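Local coordinates for transcription regulator PadR N-terminal domain-containing protein (Streptococcus mutans, PDB 3L7W) that probably acts as a PadR-family transcriptional regulator, a dimeric protein expected to recognise DNA through a winged helix-turn-helix domain, at residues 7-18 against 46-56. Numbering follows the deposited sequence.
Sequences ALLIEYLILAIV and ILKKLEKAGYL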
loop_
_atom_site.group_PDB
_atom_site.type_symbol
_atom_site.label_atom_id
_atom_site.label_comp_id
_atom_site.label_asym_id
_atom_site.label_seq_id
_atom_site.Cartn_x
_atom_site.Cartn_y
_atom_site.Cartn_z
ATOM N N ALA A 7 5.773 -4.027 -5.244
ATOM C CA ALA A 7 6.561 -5.244 -5.286
ATOM C C ALA A 7 6.937 -5.638 -3.869
ATOM O O ALA A 7 6.875 -6.813 -3.515
ATOM C CB ALA A 7 7.808 -5.055 -6.153
ATOM N N LEU A 8 7.299 -4.649 -3.051
ATOM C CA LEU A 8 7.691 -4.916 -1.667
ATOM C C LEU A 8 6.559 -5.570 -0.903
ATOM O O LEU A 8 6.781 -6.481 -0.108
ATOM C CB LEU A 8 8.135 -3.641 -0.954
ATOM C CG LEU A 8 9.445 -3.063 -1.501
ATOM C CD1 LEU A 8 9.823 -1.772 -0.794
ATOM C CD2 LEU A 8 10.552 -4.094 -1.359
ATOM N N LEU A 9 5.341 -5.111 -1.157
ATOM C CA LEU A 9 4.174 -5.667 -0.482
ATOM C C LEU A 9 3.915 -7.082 -1.000
ATOM O O LEU A 9 3.496 -7.954 -0.251
ATOM C CB LEU A 9 2.955 -4.780 -0.715
ATOM C CG LEU A 9 2.191 -4.336 0.521
ATOM C CD1 LEU A 9 0.900 -3.599 0.123
ATOM C CD2 LEU A 9 1.891 -5.516 1.418
ATOM N N ILE A 10 4.170 -7.301 -2.291
ATOM C CA ILE A 10 4.049 -8.633 -2.885
ATOM C C ILE A 10 4.964 -9.612 -2.160
ATOM O O ILE A 10 4.593 -10.759 -1.905
ATOM C CB ILE A 10 4.449 -8.619 -4.366
ATOM C CG1 ILE A 10 3.528 -7.681 -5.165
ATOM C CG2 ILE A 10 4.438 -10.043 -4.955
ATOM C CD1 ILE A 10 2.252 -8.316 -5.593
ATOM N N GLU A 11 6.170 -9.151 -1.842
ATOM C CA GLU A 11 7.144 -9.977 -1.137
ATOM C C GLU A 11 6.564 -10.351 0.207
ATOM O O GLU A 11 6.537 -11.518 0.577
ATOM C CB GLU A 11 8.471 -9.234 -0.961
ATOM C CG GLU A 11 9.265 -9.133 -2.255
ATOM C CD GLU A 11 10.511 -8.283 -2.130
ATOM O OE1 GLU A 11 10.859 -7.890 -1.005
ATOM O OE2 GLU A 11 11.144 -8.004 -3.158
ATOM N N TYR A 12 6.086 -9.344 0.927
ATOM C CA TYR A 12 5.379 -9.568 2.174
ATOM C C TYR A 12 4.336 -10.657 1.976
ATOM O O TYR A 12 4.321 -11.652 2.689
ATOM C CB TYR A 12 4.737 -8.263 2.653
ATOM C CG TYR A 12 3.934 -8.370 3.919
ATOM C CD1 TYR A 12 4.390 -9.110 4.994
ATOM C CD2 TYR A 12 2.721 -7.707 4.047
ATOM C CE1 TYR A 12 3.660 -9.202 6.148
ATOM C CE2 TYR A 12 1.980 -7.790 5.193
ATOM C CZ TYR A 12 2.454 -8.538 6.244
ATOM O OH TYR A 12 1.726 -8.621 7.395
ATOM N N LEU A 13 3.480 -10.495 0.980
ATOM C CA LEU A 13 2.416 -11.473 0.757
ATOM C C LEU A 13 2.984 -12.860 0.490
ATOM O O LEU A 13 2.516 -13.843 1.036
ATOM C CB LEU A 13 1.508 -11.035 -0.397
ATOM C CG LEU A 13 0.668 -9.788 -0.044
ATOM C CD1 LEU A 13 0.000 -9.245 -1.278
ATOM C CD2 LEU A 13 -0.371 -10.119 1.005
ATOM N N ILE A 14 3.985 -12.939 -0.376
ATOM C CA ILE A 14 4.561 -14.227 -0.713
ATOM C C ILE A 14 5.087 -14.904 0.540
ATOM O O ILE A 14 4.721 -16.034 0.845
ATOM C CB ILE A 14 5.721 -14.085 -1.696
ATOM C CG1 ILE A 14 5.190 -13.700 -3.082
ATOM C CG2 ILE A 14 6.493 -15.382 -1.761
ATOM C CD1 ILE A 14 6.252 -13.214 -4.020
ATOM N N LEU A 15 5.948 -14.208 1.268
ATOM C CA LEU A 15 6.502 -14.779 2.486
ATOM C C LEU A 15 5.391 -15.156 3.449
ATOM O O LEU A 15 5.442 -16.207 4.081
ATOM C CB LEU A 15 7.461 -13.796 3.140
ATOM C CG LEU A 15 8.950 -14.019 2.881
ATOM C CD1 LEU A 15 9.204 -14.710 1.556
ATOM C CD2 LEU A 15 9.728 -12.721 3.001
ATOM N N ALA A 16 4.371 -14.306 3.553
ATOM C CA ALA A 16 3.297 -14.572 4.494
ATOM C C ALA A 16 2.577 -15.833 4.074
ATOM O O ALA A 16 2.264 -16.681 4.912
ATOM C CB ALA A 16 2.323 -13.399 4.586
ATOM N N ILE A 17 2.325 -15.952 2.774
ATOM C CA ILE A 17 1.589 -17.094 2.244
ATOM C C ILE A 17 2.402 -18.362 2.458
ATOM O O ILE A 17 1.896 -19.374 2.938
ATOM C CB ILE A 17 1.310 -16.924 0.754
ATOM C CG1 ILE A 17 0.293 -15.794 0.534
ATOM C CG2 ILE A 17 0.777 -18.204 0.164
ATOM C CD1 ILE A 17 0.133 -15.411 -0.903
ATOM N N VAL A 18 3.681 -18.284 2.117
ATOM C CA VAL A 18 4.551 -19.426 2.217
ATOM C C VAL A 18 4.729 -19.815 3.673
ATOM O O VAL A 18 4.991 -20.972 3.970
ATOM C CB VAL A 18 5.891 -19.150 1.541
ATOM C CG1 VAL A 18 6.843 -20.348 1.718
ATOM C CG2 VAL A 18 5.648 -18.872 0.061
ATOM N N ILE A 46 10.096 -12.156 -8.538
ATOM C CA ILE A 46 10.050 -11.792 -7.136
ATOM C C ILE A 46 10.297 -13.016 -6.265
ATOM O O ILE A 46 11.144 -12.986 -5.363
ATOM C CB ILE A 46 8.743 -11.104 -6.774
ATOM C CG1 ILE A 46 8.666 -9.767 -7.513
ATOM C CG2 ILE A 46 8.668 -10.906 -5.286
ATOM C CD1 ILE A 46 7.411 -8.960 -7.203
ATOM N N LEU A 47 9.582 -14.100 -6.553
ATOM C CA LEU A 47 9.875 -15.385 -5.914
ATOM C C LEU A 47 11.359 -15.705 -6.005
ATOM O O LEU A 47 11.981 -16.089 -5.016
ATOM C CB LEU A 47 9.059 -16.506 -6.555
ATOM C CG LEU A 47 7.585 -16.418 -6.176
ATOM C CD1 LEU A 47 6.726 -17.225 -7.132
ATOM C CD2 LEU A 47 7.426 -16.883 -4.744
ATOM N N LYS A 48 11.935 -15.524 -7.188
ATOM C CA LYS A 48 13.351 -15.848 -7.384
ATOM C C LYS A 48 14.217 -14.961 -6.497
ATOM O O LYS A 48 15.108 -15.436 -5.790
ATOM C CB LYS A 48 13.749 -15.703 -8.860
ATOM C CG LYS A 48 15.185 -16.115 -9.174
ATOM C CD LYS A 48 15.342 -16.441 -10.661
ATOM C CE LYS A 48 16.802 -16.441 -11.112
ATOM N NZ LYS A 48 17.307 -15.055 -11.381
ATOM N N LYS A 49 13.931 -13.668 -6.523
ATOM C CA LYS A 49 14.621 -12.706 -5.680
ATOM C C LYS A 49 14.612 -13.159 -4.216
ATOM O O LYS A 49 15.640 -13.129 -3.538
ATOM C CB LYS A 49 13.931 -11.352 -5.830
ATOM C CG LYS A 49 14.398 -10.250 -4.908
ATOM C CD LYS A 49 13.609 -8.986 -5.228
ATOM C CE LYS A 49 14.141 -7.789 -4.472
ATOM N NZ LYS A 49 13.893 -7.925 -3.015
ATOM N N LEU A 50 13.445 -13.588 -3.739
ATOM C CA LEU A 50 13.280 -13.945 -2.329
ATOM C C LEU A 50 14.071 -15.189 -2.056
ATOM O O LEU A 50 14.589 -15.384 -0.963
ATOM C CB LEU A 50 11.809 -14.195 -1.987
ATOM C CG LEU A 50 10.977 -12.903 -1.934
ATOM C CD1 LEU A 50 9.524 -13.204 -1.666
ATOM C CD2 LEU A 50 11.537 -11.968 -0.863
ATOM N N GLU A 51 14.137 -16.059 -3.049
ATOM C CA GLU A 51 14.924 -17.255 -2.878
ATOM C C GLU A 51 16.393 -16.859 -2.800
ATOM O O GLU A 51 17.090 -17.228 -1.865
ATOM C CB GLU A 51 14.690 -18.243 -4.010
ATOM C CG GLU A 51 15.625 -19.432 -3.914
ATOM C CD GLU A 51 15.435 -20.424 -5.034
ATOM O OE1 GLU A 51 14.683 -20.111 -5.996
ATOM O OE2 GLU A 51 16.045 -21.516 -4.941
ATOM N N LYS A 52 16.851 -16.082 -3.774
ATOM C CA LYS A 52 18.252 -15.691 -3.827
ATOM C C LYS A 52 18.669 -15.057 -2.514
ATOM O O LYS A 52 19.766 -15.308 -2.001
ATOM C CB LYS A 52 18.496 -14.704 -4.972
ATOM C CG LYS A 52 19.967 -14.346 -5.155
ATOM C CD LYS A 52 20.139 -12.991 -5.806
ATOM C CE LYS A 52 21.450 -12.901 -6.575
ATOM N NZ LYS A 52 21.374 -13.609 -7.889
ATOM N N ALA A 53 17.774 -14.236 -1.973
ATOM C CA ALA A 53 18.036 -13.483 -0.759
ATOM C C ALA A 53 17.994 -14.398 0.442
ATOM O O ALA A 53 18.311 -13.985 1.555
ATOM C CB ALA A 53 17.010 -12.348 -0.603
ATOM N N GLY A 54 17.565 -15.634 0.220
ATOM C CA GLY A 54 17.616 -16.650 1.255
ATOM C C GLY A 54 16.357 -16.796 2.074
ATOM O O GLY A 54 16.291 -17.628 2.985
ATOM N N TYR A 55 15.335 -16.011 1.751
ATOM C CA TYR A 55 14.106 -16.043 2.548
ATOM C C TYR A 55 13.249 -17.238 2.185
ATOM O O TYR A 55 12.469 -17.730 2.997
ATOM C CB TYR A 55 13.321 -14.749 2.354
ATOM C CG TYR A 55 14.128 -13.526 2.706
ATOM C CD1 TYR A 55 14.844 -13.462 3.898
ATOM C CD2 TYR A 55 14.176 -12.437 1.852
ATOM C CE1 TYR A 55 15.584 -12.336 4.228
ATOM C CE2 TYR A 55 14.915 -11.307 2.173
ATOM C CZ TYR A 55 15.610 -11.262 3.361
ATOM O OH TYR A 55 16.332 -10.135 3.670
ATOM N N LEU A 56 13.382 -17.691 0.945
ATOM C CA LEU A 56 12.687 -18.890 0.511
ATOM C C LEU A 56 13.696 -19.948 0.039
ATOM O O LEU A 56 14.656 -19.646 -0.663
ATOM C CB LEU A 56 11.723 -18.566 -0.627
ATOM C CG LEU A 56 10.548 -17.643 -0.288
ATOM C CD1 LEU A 56 9.831 -17.237 -1.563
ATOM C CD2 LEU A 56 9.588 -18.324 0.669
HETATM O O HOH W 1 13.127 -6.222 -0.989
#
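E11 and I46 have the nearest CA atoms (6.9 Å) where helix 7-18 crosses helix 46-52 at -70° with the short axes 10.4 Å apart; further along, L15 lies across from L56 (CA atoms 7.7 Å apart). G54, the first residue to leave helical backbone angles, has positive phi and forms a Schellman motif, with bonds from G54 N to E51 O and Y55 N to L50 O; L56 N also donates to L50 O as the turn brings L56 back beside the first helix. I46 is a knob in the hole formed by A7, I10, E11 and I14. I46 CG2, which chi1 of -65° turns anti to the backbone N, lies 3.6 Å from both E11 CG and I14 CD1, while I46 CD1 reaches on to I10 CG2 and A7 CB. In the winged helix-turn-helix fold of PadR proteins, helix 40-52 corresponds to the probable DNA-recognition helix, and here its inner side packs on the N-terminal helix. I14 CG2 presses tightly on L47 CD2 (3.5 Å) and also touches L50 CD1. L15 CD1 lies against L50 CD1 and L56 CG, and V18 CG1 meets L56 CD2 at 3.6 Å; L73 of strand 66-73 touches both L15 and V18. K49 bends at its last torsion, and its NZ meets E11 OE2 at 2.8 Å on the syn side, 32° out of the carboxylate plane, in a hydrogen-bonded salt bridge. A water donates to E11 OE1 and accepts from K49 NZ.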